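Local coordinates for protein O-methyltransferase family 2 (PDB 5I2H) that probably transfers methyl groups from S-adenosyl-L-methionine to hydroxyl groups of small acceptor molecules, and binds the flavone apigenin in a pocket, at residues L297-T309 / R328-A340. Sequence-based numbering, arbitrary orientation. Where two conformers were deposited one is given.
Sequences LLIHDVLLNSDLT and RAYSLEEYRGWIA
Helix 332-340 packs through Y335 and I339 against I299 of strand 297-301, nearly antiparallel to it (158°) across one face of the Rossmann-like methyltransferase sheet, while the loops preceding the helix and following the strand meet through side chains, one backbone hydrogen bond and bridging waters. Beta-branched isoleucine suits this place: CG2 of I299 sits over one face of the Y335 ring, 4.3 Å from its centroid, a CH-pi contact, while the other branch passes Y335 CD1 to bring CD1 of I299 to CD1 of I339. L303 brings CD2 to CD2 of the same ring (3.8 Å) and to L332. Tyrosine adds a polar end to an apolar ring: its OH gives its proton to a four-bonded water in the ring plane (2.7 Å), which donates to D301 OD1 and V302 O and accepts from Y330 N. The one direct hydrogen bond across the contact, L304 N to Y330 O (3.0 Å), has its donor well above the carbonyl plane. S331 N-caps the helix: chi1 of 65° sets OG between backbone N and carbonyl carbon, where it accepts from E334 N; E334 OE1 accepts from S331 N, completing a capping box. An extended E334 also meets R328 end-on, NH2 to OE2 at 2.8 Å, and L308 lays its two methyls against this pair, CD1 3.7 Å from E334 OE2. R277 also salt-bridges E334, and D301 bonds to H273 of the apigenin pocket. Helix 312-324 packs on L304 and A329 through I314, and strand 357-362, antiparallel beside strand 297-301, touches Y335 and I339.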
loop_
_atom_site.group_PDB
_atom_site.type_symbol
_atom_site.label_atom_id
_atom_site.label_comp_id
_atom_site.label_asym_id
_atom_site.label_seq_id
_atom_site.Cartn_x
_atom_site.Cartn_y
_atom_site.Cartn_z
ATOM N N LEU A 297 8.469 22.239 26.319
ATOM C CA LEU A 297 8.299 22.079 24.895
ATOM C C LEU A 297 7.648 20.720 24.671
ATOM O O LEU A 297 8.186 19.681 25.090
ATOM C CB LEU A 297 9.634 22.205 24.153
ATOM C CG LEU A 297 9.541 22.030 22.640
ATOM C CD1 LEU A 297 8.787 23.219 22.049
ATOM C CD2 LEU A 297 10.949 21.895 22.061
ATOM N N LEU A 298 6.489 20.737 24.043
ATOM C CA LEU A 298 5.715 19.536 23.717
ATOM C C LEU A 298 5.861 19.286 22.227
ATOM O O LEU A 298 5.334 20.053 21.408
ATOM C CB LEU A 298 4.245 19.719 24.084
ATOM C CG LEU A 298 3.986 20.196 25.524
ATOM C CD1 LEU A 298 2.490 20.547 25.687
ATOM C CD2 LEU A 298 4.503 19.280 26.629
ATOM N N ILE A 299 6.568 18.221 21.863
ATOM C CA ILE A 299 6.674 17.831 20.456
ATOM C C ILE A 299 5.746 16.646 20.264
ATOM O O ILE A 299 5.873 15.638 20.971
ATOM C CB ILE A 299 8.126 17.477 20.073
ATOM C CG1 ILE A 299 9.002 18.736 20.117
ATOM C CG2 ILE A 299 8.179 16.836 18.695
ATOM C CD1 ILE A 299 10.499 18.415 20.037
ATOM N N HIS A 300 4.797 16.763 19.328
ATOM C CA HIS A 300 3.847 15.687 19.063
ATOM C C HIS A 300 4.035 15.262 17.617
ATOM O O HIS A 300 3.794 16.052 16.707
ATOM C CB HIS A 300 2.412 16.143 19.337
ATOM C CG HIS A 300 1.382 15.070 19.159
ATOM N ND1 HIS A 300 0.278 15.247 18.352
ATOM C CD2 HIS A 300 1.277 13.815 19.676
ATOM C CE1 HIS A 300 -0.464 14.146 18.377
ATOM N NE2 HIS A 300 0.118 13.267 19.170
ATOM N N ASP A 301 4.522 14.041 17.398
ATOM C CA ASP A 301 4.866 13.670 16.034
ATOM C C ASP A 301 4.954 12.153 15.972
ATOM O O ASP A 301 4.715 11.454 16.971
ATOM C CB ASP A 301 6.176 14.368 15.594
ATOM C CG ASP A 301 6.142 14.761 14.132
ATOM O OD1 ASP A 301 6.065 13.835 13.295
ATOM O OD2 ASP A 301 6.122 15.976 13.832
ATOM N N VAL A 302 5.228 11.646 14.775
ATOM C CA VAL A 302 5.456 10.214 14.626
ATOM C C VAL A 302 6.944 9.955 14.847
ATOM O O VAL A 302 7.754 10.898 14.872
ATOM C CB VAL A 302 4.986 9.701 13.250
ATOM C CG1 VAL A 302 3.468 9.847 13.133
ATOM C CG2 VAL A 302 5.747 10.436 12.087
ATOM N N LEU A 303 7.320 8.690 15.018
ATOM C CA LEU A 303 8.716 8.338 15.275
ATOM C C LEU A 303 9.178 7.193 14.389
ATOM O O LEU A 303 8.569 6.117 14.396
ATOM C CB LEU A 303 8.922 7.933 16.728
ATOM C CG LEU A 303 8.639 9.031 17.751
ATOM C CD1 LEU A 303 8.691 8.403 19.184
ATOM C CD2 LEU A 303 9.598 10.211 17.604
ATOM N N LEU A 304 10.269 7.417 13.655
ATOM C CA LEU A 304 11.071 6.313 13.146
ATOM C C LEU A 304 11.874 5.696 14.280
ATOM O O LEU A 304 12.163 6.358 15.295
ATOM C CB LEU A 304 12.037 6.784 12.058
ATOM C CG LEU A 304 11.386 7.169 10.738
ATOM C CD1 LEU A 304 12.391 7.841 9.854
ATOM C CD2 LEU A 304 10.806 5.921 10.016
ATOM N N ASN A 305 12.271 4.424 14.086
ATOM C CA ASN A 305 13.116 3.773 15.082
ATOM C C ASN A 305 14.524 4.385 15.038
ATOM O O ASN A 305 14.846 5.205 14.169
ATOM C CB ASN A 305 13.125 2.249 14.885
ATOM C CG ASN A 305 13.712 1.813 13.556
ATOM O OD1 ASN A 305 14.440 2.553 12.903
ATOM N ND2 ASN A 305 13.422 0.568 13.169
ATOM N N SER A 306 15.361 4.014 16.014
ATOM C CA SER A 306 16.611 4.744 16.212
ATOM C C SER A 306 17.614 4.543 15.078
ATOM O O SER A 306 18.475 5.401 14.876
ATOM C CB SER A 306 17.233 4.363 17.557
ATOM O OG SER A 306 17.541 2.979 17.586
ATOM N N ASP A 307 17.547 3.471 14.299
ATOM C CA ASP A 307 18.472 3.431 13.174
ATOM C C ASP A 307 17.771 3.701 11.854
ATOM O O ASP A 307 18.320 3.401 10.789
ATOM C CB ASP A 307 19.264 2.124 13.136
ATOM C CG ASP A 307 18.407 0.922 12.835
ATOM O OD1 ASP A 307 17.167 1.051 12.917
ATOM O OD2 ASP A 307 18.990 -0.158 12.541
ATOM N N LEU A 308 16.589 4.316 11.904
ATOM C CA LEU A 308 15.882 4.757 10.698
ATOM C C LEU A 308 15.686 3.615 9.699
ATOM O O LEU A 308 15.880 3.769 8.495
ATOM C CB LEU A 308 16.594 5.939 10.043
ATOM C CG LEU A 308 17.019 7.073 10.980
ATOM C CD1 LEU A 308 17.707 8.187 10.150
ATOM C CD2 LEU A 308 15.802 7.610 11.752
ATOM N N THR A 309 15.253 2.468 10.202
ATOM C CA THR A 309 14.970 1.321 9.358
ATOM C C THR A 309 13.505 0.924 9.375
ATOM O O THR A 309 13.150 -0.104 8.791
ATOM C CB THR A 309 15.814 0.116 9.784
ATOM O OG1 THR A 309 15.554 -0.164 11.168
ATOM C CG2 THR A 309 17.292 0.421 9.576
ATOM N N ARG A 328 10.762 15.167 6.735
ATOM C CA ARG A 328 10.514 13.733 6.711
ATOM C C ARG A 328 10.170 13.339 8.143
ATOM O O ARG A 328 10.228 14.173 9.058
ATOM C CB ARG A 328 11.739 12.965 6.199
ATOM C CG ARG A 328 13.014 13.177 7.084
ATOM C CD ARG A 328 13.969 11.947 6.935
ATOM N NE ARG A 328 15.296 12.144 7.518
ATOM C CZ ARG A 328 15.687 11.704 8.712
ATOM N NH1 ARG A 328 14.853 11.003 9.494
ATOM N NH2 ARG A 328 16.920 11.986 9.142
ATOM N N ALA A 329 9.795 12.063 8.340
ATOM C CA ALA A 329 9.677 11.591 9.720
ATOM C C ALA A 329 11.066 11.490 10.334
ATOM O O ALA A 329 12.048 11.179 9.642
ATOM C CB ALA A 329 8.974 10.229 9.784
ATOM N N TYR A 330 11.135 11.748 11.644
ATOM C CA TYR A 330 12.378 11.710 12.405
ATOM C C TYR A 330 12.269 10.686 13.539
ATOM O O TYR A 330 11.167 10.269 13.913
ATOM C CB TYR A 330 12.726 13.112 12.971
ATOM C CG TYR A 330 13.055 14.107 11.887
ATOM C CD1 TYR A 330 14.231 13.984 11.135
ATOM C CD2 TYR A 330 12.202 15.178 11.601
ATOM C CE1 TYR A 330 14.551 14.917 10.123
ATOM C CE2 TYR A 330 12.515 16.096 10.616
ATOM C CZ TYR A 330 13.691 15.963 9.875
ATOM O OH TYR A 330 13.990 16.873 8.882
ATOM N N SER A 331 13.424 10.296 14.106
ATOM C CA SER A 331 13.463 9.369 15.235
ATOM C C SER A 331 13.466 10.131 16.569
ATOM O O SER A 331 13.722 11.333 16.622
ATOM C CB SER A 331 14.716 8.486 15.180
ATOM O OG SER A 331 15.868 9.321 15.336
ATOM N N LEU A 332 13.199 9.400 17.665
ATOM C CA LEU A 332 13.302 10.014 18.986
ATOM C C LEU A 332 14.710 10.536 19.217
ATOM O O LEU A 332 14.887 11.643 19.745
ATOM C CB LEU A 332 12.918 9.025 20.086
ATOM C CG LEU A 332 12.931 9.553 21.549
ATOM C CD1 LEU A 332 12.017 10.749 21.767
ATOM C CD2 LEU A 332 12.537 8.470 22.531
ATOM N N GLU A 333 15.725 9.781 18.765
ATOM C CA GLU A 333 17.108 10.215 18.939
ATOM C C GLU A 333 17.355 11.541 18.220
ATOM O O GLU A 333 18.021 12.439 18.762
ATOM C CB GLU A 333 18.049 9.107 18.452
ATOM C CG GLU A 333 19.499 9.471 18.379
ATOM C CD GLU A 333 20.351 8.275 17.905
ATOM O OE1 GLU A 333 20.103 7.127 18.355
ATOM O OE2 GLU A 333 21.250 8.475 17.062
ATOM N N GLU A 334 16.748 11.719 17.034
ATOM C CA GLU A 334 16.894 12.983 16.307
ATOM C C GLU A 334 16.211 14.133 17.047
ATOM O O GLU A 334 16.819 15.189 17.264
ATOM C CB GLU A 334 16.377 12.821 14.872
ATOM C CG GLU A 334 17.352 11.936 14.063
ATOM C CD GLU A 334 16.877 11.573 12.655
ATOM O OE1 GLU A 334 15.660 11.294 12.489
ATOM O OE2 GLU A 334 17.747 11.546 11.738
ATOM N N TYR A 335 14.961 13.946 17.478
ATOM C CA TYR A 335 14.320 14.971 18.309
ATOM C C TYR A 335 15.152 15.286 19.561
ATOM O O TYR A 335 15.350 16.465 19.901
ATOM C CB TYR A 335 12.903 14.551 18.690
ATOM C CG TYR A 335 11.964 14.619 17.514
ATOM C CD1 TYR A 335 11.667 15.856 16.927
ATOM C CD2 TYR A 335 11.404 13.469 16.968
ATOM C CE1 TYR A 335 10.849 15.956 15.821
ATOM C CE2 TYR A 335 10.534 13.544 15.863
ATOM C CZ TYR A 335 10.269 14.800 15.294
ATOM O OH TYR A 335 9.486 14.898 14.181
ATOM N N ARG A 336 15.694 14.257 20.223
ATOM C CA ARG A 336 16.466 14.502 21.440
ATOM C C ARG A 336 17.750 15.269 21.149
ATOM O O ARG A 336 18.194 16.071 21.982
ATOM C CB ARG A 336 16.765 13.183 22.156
ATOM C CG ARG A 336 15.551 12.589 22.846
ATOM C CD ARG A 336 15.940 11.523 23.850
ATOM N NE ARG A 336 16.755 12.132 24.908
ATOM C CZ ARG A 336 17.286 11.492 25.942
ATOM N NH1 ARG A 336 17.109 10.186 26.093
ATOM N NH2 ARG A 336 18.009 12.178 26.826
ATOM N N GLY A 337 18.293 15.124 19.941
ATOM C CA GLY A 337 19.427 15.945 19.544
ATOM C C GLY A 337 19.087 17.423 19.519
ATOM O O GLY A 337 19.823 18.247 20.065
ATOM N N TRP A 338 17.930 17.774 18.940
ATOM C CA TRP A 338 17.516 19.172 18.898
ATOM C C TRP A 338 17.156 19.682 20.283
ATOM O O TRP A 338 17.453 20.834 20.621
ATOM C CB TRP A 338 16.336 19.352 17.940
ATOM C CG TRP A 338 16.711 19.040 16.537
ATOM C CD1 TRP A 338 17.888 19.370 15.912
ATOM C CD2 TRP A 338 15.951 18.279 15.590
ATOM N NE1 TRP A 338 17.885 18.899 14.639
ATOM C CE2 TRP A 338 16.720 18.207 14.414
ATOM C CE3 TRP A 338 14.682 17.678 15.613
ATOM C CZ2 TRP A 338 16.277 17.547 13.274
ATOM C CZ3 TRP A 338 14.257 17.012 14.492
ATOM C CH2 TRP A 338 15.049 16.952 13.326
ATOM N N ILE A 339 16.494 18.842 21.080
ATOM C CA ILE A 339 16.146 19.190 22.452
ATOM C C ILE A 339 17.402 19.510 23.245
ATOM O O ILE A 339 17.488 20.550 23.922
ATOM C CB ILE A 339 15.335 18.040 23.083
ATOM C CG1 ILE A 339 13.939 17.989 22.437
ATOM C CG2 ILE A 339 15.209 18.228 24.586
ATOM C CD1 ILE A 339 13.230 16.690 22.631
ATOM N N ALA A 340 18.405 18.623 23.154
ATOM C CA ALA A 340 19.657 18.811 23.887
ATOM C C ALA A 340 20.436 20.011 23.368
ATOM O O ALA A 340 21.134 20.681 24.143
ATOM C CB ALA A 340 20.528 17.551 23.790
HETATM O O HOH W 1 8.634 12.641 12.942
HETATM O O HOH W 2 12.777 6.524 17.854
HETATM O O HOH W 3 18.199 8.074 14.822
#